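Local coordinates for protein cyclohexadienyl dehydratase (PDB 5JOS) that probably catalyses the decarboxylating dehydration of prephenate and arogenate in phenylalanine biosynthesis, on a solute-binding-protein scaffold, at residues Glu219-Asn222 and Tyr223-Trp227; Leu228-Met231 and Lys232-Thr236. One frame throughout, in Å; residues are numbered along the deposited sequence.

Contact 1: residues Glu219-Asn222 and Tyr223-Trp227; sequences EFLN and YVNQW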
loop_
_atom_site.group_PDB
_atom_site.type_symbol
_atom_site.label_atom_id
_atom_site.label_comp_id
_atom_site.label_asym_id
_atom_site.label_seq_id
_atom_site.Cartn_x
_atom_site.Cartn_y
_atom_site.Cartn_z
ATOM N N GLU A 219 14.012 3.540 19.121
ATOM C CA GLU A 219 13.698 2.329 19.788
ATOM C C GLU A 219 12.374 1.781 19.301
ATOM O O GLU A 219 12.316 0.673 18.815
ATOM C CB GLU A 219 13.644 2.578 21.299
ATOM C CG GLU A 219 13.838 1.311 22.088
ATOM C CD GLU A 219 14.059 1.559 23.583
ATOM O OE1 GLU A 219 15.238 1.611 24.007
ATOM O OE2 GLU A 219 13.028 1.722 24.296
ATOM N N PHE A 220 11.326 2.597 19.310
ATOM C CA PHE A 220 10.057 2.141 18.791
ATOM C C PHE A 220 10.179 1.835 17.295
ATOM O O PHE A 220 9.706 0.819 16.790
ATOM C CB PHE A 220 8.996 3.185 19.041
ATOM C CG PHE A 220 7.562 2.744 18.726
ATOM C CD1 PHE A 220 7.166 1.461 18.830
ATOM C CD2 PHE A 220 6.644 3.666 18.324
ATOM C CE1 PHE A 220 5.864 1.078 18.574
ATOM C CE2 PHE A 220 5.348 3.315 18.047
ATOM C CZ PHE A 220 4.945 2.011 18.190
ATOM N N LEU A 221 10.849 2.693 16.570
ATOM C CA LEU A 221 10.931 2.499 15.144
ATOM C C LEU A 221 11.662 1.154 14.853
ATOM O O LEU A 221 11.275 0.403 13.976
ATOM C CB LEU A 221 11.679 3.630 14.489
ATOM C CG LEU A 221 12.016 3.318 13.040
ATOM C CD1 LEU A 221 10.780 3.620 12.247
ATOM C CD2 LEU A 221 13.177 4.086 12.448
ATOM N N ASN A 222 12.759 0.898 15.541
ATOM C CA ASN A 222 13.465 -0.397 15.371
ATOM C C ASN A 222 12.586 -1.604 15.727
ATOM O O ASN A 222 12.701 -2.643 15.084
ATOM C CB ASN A 222 14.676 -0.447 16.256
ATOM C CG ASN A 222 15.801 0.429 15.725
ATOM O OD1 ASN A 222 15.757 0.961 14.651
ATOM N ND2 ASN A 222 16.774 0.585 16.502
ATOM N N TYR A 223 11.814 -1.477 16.810
ATOM C CA TYR A 223 10.871 -2.525 17.140
ATOM C C TYR A 223 9.951 -2.751 15.966
ATOM O O TYR A 223 9.732 -3.845 15.548
ATOM C CB TYR A 223 9.988 -2.144 18.338
ATOM C CG TYR A 223 9.125 -3.293 18.887
ATOM C CD1 TYR A 223 7.945 -3.683 18.256
ATOM C CD2 TYR A 223 9.474 -3.970 20.074
ATOM C CE1 TYR A 223 7.189 -4.755 18.752
ATOM C CE2 TYR A 223 8.703 -5.032 20.561
ATOM C CZ TYR A 223 7.553 -5.409 19.893
ATOM O OH TYR A 223 6.746 -6.439 20.362
ATOM N N VAL A 224 9.337 -1.694 15.481
ATOM C CA VAL A 224 8.392 -1.836 14.359
ATOM C C VAL A 224 8.948 -2.481 13.162
ATOM O O VAL A 224 8.265 -3.335 12.537
ATOM C CB VAL A 224 7.731 -0.509 13.960
ATOM C CG1 VAL A 224 6.844 -0.667 12.732
ATOM C CG2 VAL A 224 6.906 -0.009 15.080
ATOM N N ASN A 225 10.169 -2.091 12.802
ATOM C CA ASN A 225 10.864 -2.697 11.692
ATOM C C ASN A 225 11.196 -4.154 11.885
ATOM O O ASN A 225 11.079 -4.965 10.945
ATOM C CB ASN A 225 12.151 -1.908 11.354
ATOM C CG ASN A 225 11.822 -0.571 10.593
ATOM O OD1 ASN A 225 10.754 -0.419 10.046
ATOM N ND2 ASN A 225 12.737 0.361 10.585
ATOM N N GLN A 226 11.699 -4.518 13.056
ATOM C CA GLN A 226 11.845 -5.952 13.351
ATOM C C GLN A 226 10.496 -6.659 13.318
ATOM O O GLN A 226 10.345 -7.763 12.843
ATOM C CB GLN A 226 12.370 -6.111 14.732
ATOM C CG GLN A 226 13.809 -5.702 14.820
ATOM C CD GLN A 226 14.144 -5.282 16.208
ATOM O OE1 GLN A 226 13.300 -5.214 17.118
ATOM N NE2 GLN A 226 15.394 -5.035 16.405
ATOM N N TRP A 227 9.498 -6.032 13.823
ATOM C CA TRP A 227 8.214 -6.709 13.777
ATOM C C TRP A 227 7.629 -6.882 12.359
ATOM O O TRP A 227 7.055 -7.956 12.023
ATOM C CB TRP A 227 7.269 -5.958 14.574
ATOM C CG TRP A 227 5.995 -6.497 14.529
ATOM C CD1 TRP A 227 5.573 -7.666 15.113
ATOM C CD2 TRP A 227 4.867 -5.952 13.855
ATOM N NE1 TRP A 227 4.248 -7.845 14.854
ATOM C CE2 TRP A 227 3.803 -6.831 14.059
ATOM C CE3 TRP A 227 4.672 -4.839 13.084
ATOM C CZ2 TRP A 227 2.588 -6.588 13.604
ATOM C CZ3 TRP A 227 3.398 -4.611 12.576
ATOM C CH2 TRP A 227 2.406 -5.473 12.809
HETATM O O HOH W 1 15.194 -0.013 12.193
#
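Residues Glu219-Asn222 hand their carbonyls to the N-H groups of Tyr223-Gln226 one turn on, all four bonds i to i+4; Val224 N to Phe220 O, 2.9 Å, is nearly straight at 173°. Phe220 and Val224 meet on the buried side. The CG2 methyl of Val224 lies over one face of the Phe220 ring, offset toward its rim and 3.8 Å from CE1, a CH-pi contact for which a compact branched residue is well suited. With CG anti to the backbone N (chi1 -171°), the ring also packs on helix 15-22 and Met213. This is the amphipathic pattern of a helix laid on the body of a periplasmic-binding-protein fold: Tyr223 and Trp227 reach helix 48-60, where Tyr223 OH bonds Ser59. Asn222 and Asn225 mark a more polar side. One water donates a hydrogen bond to Asn222 OD1 (2.7 Å) and accepts one from Asn225 ND2 (3.0 Å), while Asn225 OD1 takes the backbone N-H of Asp104. A leucine in place of Asn225 would probably cost the water its Asn225 donor and leave the Asp104 N-H without its acceptor. Leu221 CG lies 3.9 Å from Asn225 ND2, an apolar branch beside the amide.

Contact 2: residues Leu228-Met231 and Lys232-Thr236; sequences LDQM and KQQGT
Met231 and Thr236 make the close-packed part of this helix end. The thioether bends at chi2 (77°), which carries SD and CE across to the threonine: SD is 4.0 Å from Thr236 CB, and CE meets the CG2 methyl at 3.9 Å. A long, flexible, apolar chain suits this buried place, where Tyr237 of the next helix also touches it. Lys232 runs back beside Leu228, its CE 4.2 Å from Leu228 CB; the aliphatic part of the lysine packs there while NZ goes on to the carbonyl of Pro105.

The solvent side is looser and polar. Asp229 and Gln233 lie side by side with carboxylate and amide planes only 6° apart, yet the nearest approach of their side chains is 4.1 Å, from OD1 to CG. Gln230 and Gln234 instead cross at a slant, with Gln230 CG 3.8 Å from Gln234 OE1. Gln234 NE2 donates to Thr236 OG1 at 3.3 Å, roughly in the amide plane, tying together the residues that flank Gly235.

Gly235 has positive phi (95°), where a CB would be jammed against the preceding carbonyl O. Its N-H bonds Lys232 O, and Thr236 N makes a weak bond to Met231 O, 3.1 Å long: the paired closure of a Schellman motif, with Gly235 as C-prime residue and also N-cap of the helix that follows.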
loop_
_atom_site.group_PDB
_atom_site.type_symbol
_atom_site.label_atom_id
_atom_site.label_comp_id
_atom_site.label_asym_id
_atom_site.label_seq_id
_atom_site.Cartn_x
_atom_site.Cartn_y
_atom_site.Cartn_z
ATOM N N LEU A 228 7.866 -5.892 11.502
ATOM C CA LEU A 228 7.391 -5.994 10.098
ATOM C C LEU A 228 8.064 -7.076 9.374
ATOM O O LEU A 228 7.468 -7.825 8.650
ATOM C CB LEU A 228 7.735 -4.763 9.301
ATOM C CG LEU A 228 6.836 -3.647 9.489
ATOM C CD1 LEU A 228 7.312 -2.496 8.612
ATOM C CD2 LEU A 228 5.494 -4.120 8.972
ATOM N N ASP A 229 9.355 -7.175 9.584
ATOM C CA ASP A 229 10.078 -8.206 8.943
ATOM C C ASP A 229 9.599 -9.575 9.455
ATOM O O ASP A 229 9.538 -10.543 8.688
ATOM C CB ASP A 229 11.552 -8.028 9.133
ATOM C CG ASP A 229 12.315 -9.258 8.733
ATOM O OD1 ASP A 229 12.548 -10.116 9.566
ATOM O OD2 ASP A 229 12.622 -9.440 7.559
ATOM N N GLN A 230 9.245 -9.680 10.728
ATOM C CA GLN A 230 8.755 -10.946 11.217
ATOM C C GLN A 230 7.419 -11.312 10.574
ATOM O O GLN A 230 7.158 -12.415 10.189
ATOM C CB GLN A 230 8.560 -10.842 12.719
ATOM C CG GLN A 230 7.744 -11.941 13.335
ATOM C CD GLN A 230 7.775 -11.872 14.858
ATOM O OE1 GLN A 230 8.703 -12.388 15.509
ATOM N NE2 GLN A 230 6.745 -11.260 15.430
ATOM N N MET A 231 6.589 -10.318 10.479
ATOM C CA MET A 231 5.340 -10.382 9.802
ATOM C C MET A 231 5.445 -10.803 8.317
ATOM O O MET A 231 4.664 -11.638 7.802
ATOM C CB MET A 231 4.825 -9.011 9.914
ATOM C CG MET A 231 3.398 -8.863 9.931
ATOM S SD MET A 231 2.471 -9.244 11.439
ATOM C CE MET A 231 1.186 -8.128 10.933
ATOM N N LYS A 232 6.415 -10.246 7.625
ATOM C CA LYS A 232 6.695 -10.743 6.269
ATOM C C LYS A 232 7.068 -12.189 6.265
ATOM O O LYS A 232 6.516 -12.980 5.505
ATOM C CB LYS A 232 7.779 -9.942 5.569
ATOM C CG LYS A 232 7.175 -8.672 5.049
ATOM C CD LYS A 232 8.171 -7.559 4.870
ATOM C CE LYS A 232 7.514 -6.288 5.381
ATOM N NZ LYS A 232 7.951 -5.116 4.591
ATOM N N GLN A 233 8.008 -12.528 7.132
ATOM C CA GLN A 233 8.603 -13.849 7.117
ATOM C C GLN A 233 7.601 -14.915 7.394
ATOM O O GLN A 233 7.642 -15.957 6.749
ATOM C CB GLN A 233 9.756 -13.974 8.135
ATOM C CG GLN A 233 11.039 -13.347 7.623
ATOM C CD GLN A 233 11.647 -14.178 6.500
ATOM O OE1 GLN A 233 11.550 -13.819 5.324
ATOM N NE2 GLN A 233 12.252 -15.320 6.855
ATOM N N GLN A 234 6.695 -14.706 8.340
ATOM C CA GLN A 234 5.740 -15.777 8.591
ATOM C C GLN A 234 4.479 -15.761 7.712
ATOM O O GLN A 234 3.575 -16.563 7.921
ATOM C CB GLN A 234 5.359 -15.793 10.025
ATOM C CG GLN A 234 4.351 -14.750 10.379
ATOM C CD GLN A 234 4.652 -14.211 11.756
ATOM O OE1 GLN A 234 5.438 -14.820 12.511
ATOM N NE2 GLN A 234 4.076 -13.032 12.076
ATOM N N GLY A 235 4.407 -14.871 6.739
ATOM C CA GLY A 235 3.349 -14.996 5.719
ATOM C C GLY A 235 2.133 -14.158 6.024
ATOM O O GLY A 235 1.153 -14.207 5.290
ATOM N N THR A 236 2.195 -13.362 7.082
ATOM C CA THR A 236 1.027 -12.610 7.474
ATOM C C THR A 236 0.716 -11.523 6.440
ATOM O O THR A 236 -0.449 -11.286 6.172
ATOM C CB THR A 236 1.231 -11.976 8.860
ATOM O OG1 THR A 236 1.863 -12.957 9.674
ATOM C CG2 THR A 236 -0.121 -11.536 9.463
#

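How the contacts relate
Contacts 1 and 2 come in series along helix 218-233, with centres about 13 Å apart and their segments adjoining in the sequence. Contact 1 covers the opening turns, which follow strand 205-213 and lie against helices 15-22 and 48-60. Contact 2 covers the last turns and the bend into helix 236-245, the final helix of the chain. Both sit on the same side of the chain, their centres about 19 and 16 Å from the centre of the chain, and both belong to its solute-binding-protein fold. Together they trace one amphipathic helix from the turns packed against helices 15-22 and 48-60 to the glycine-containing end, after which the chain continues into helix 236-245.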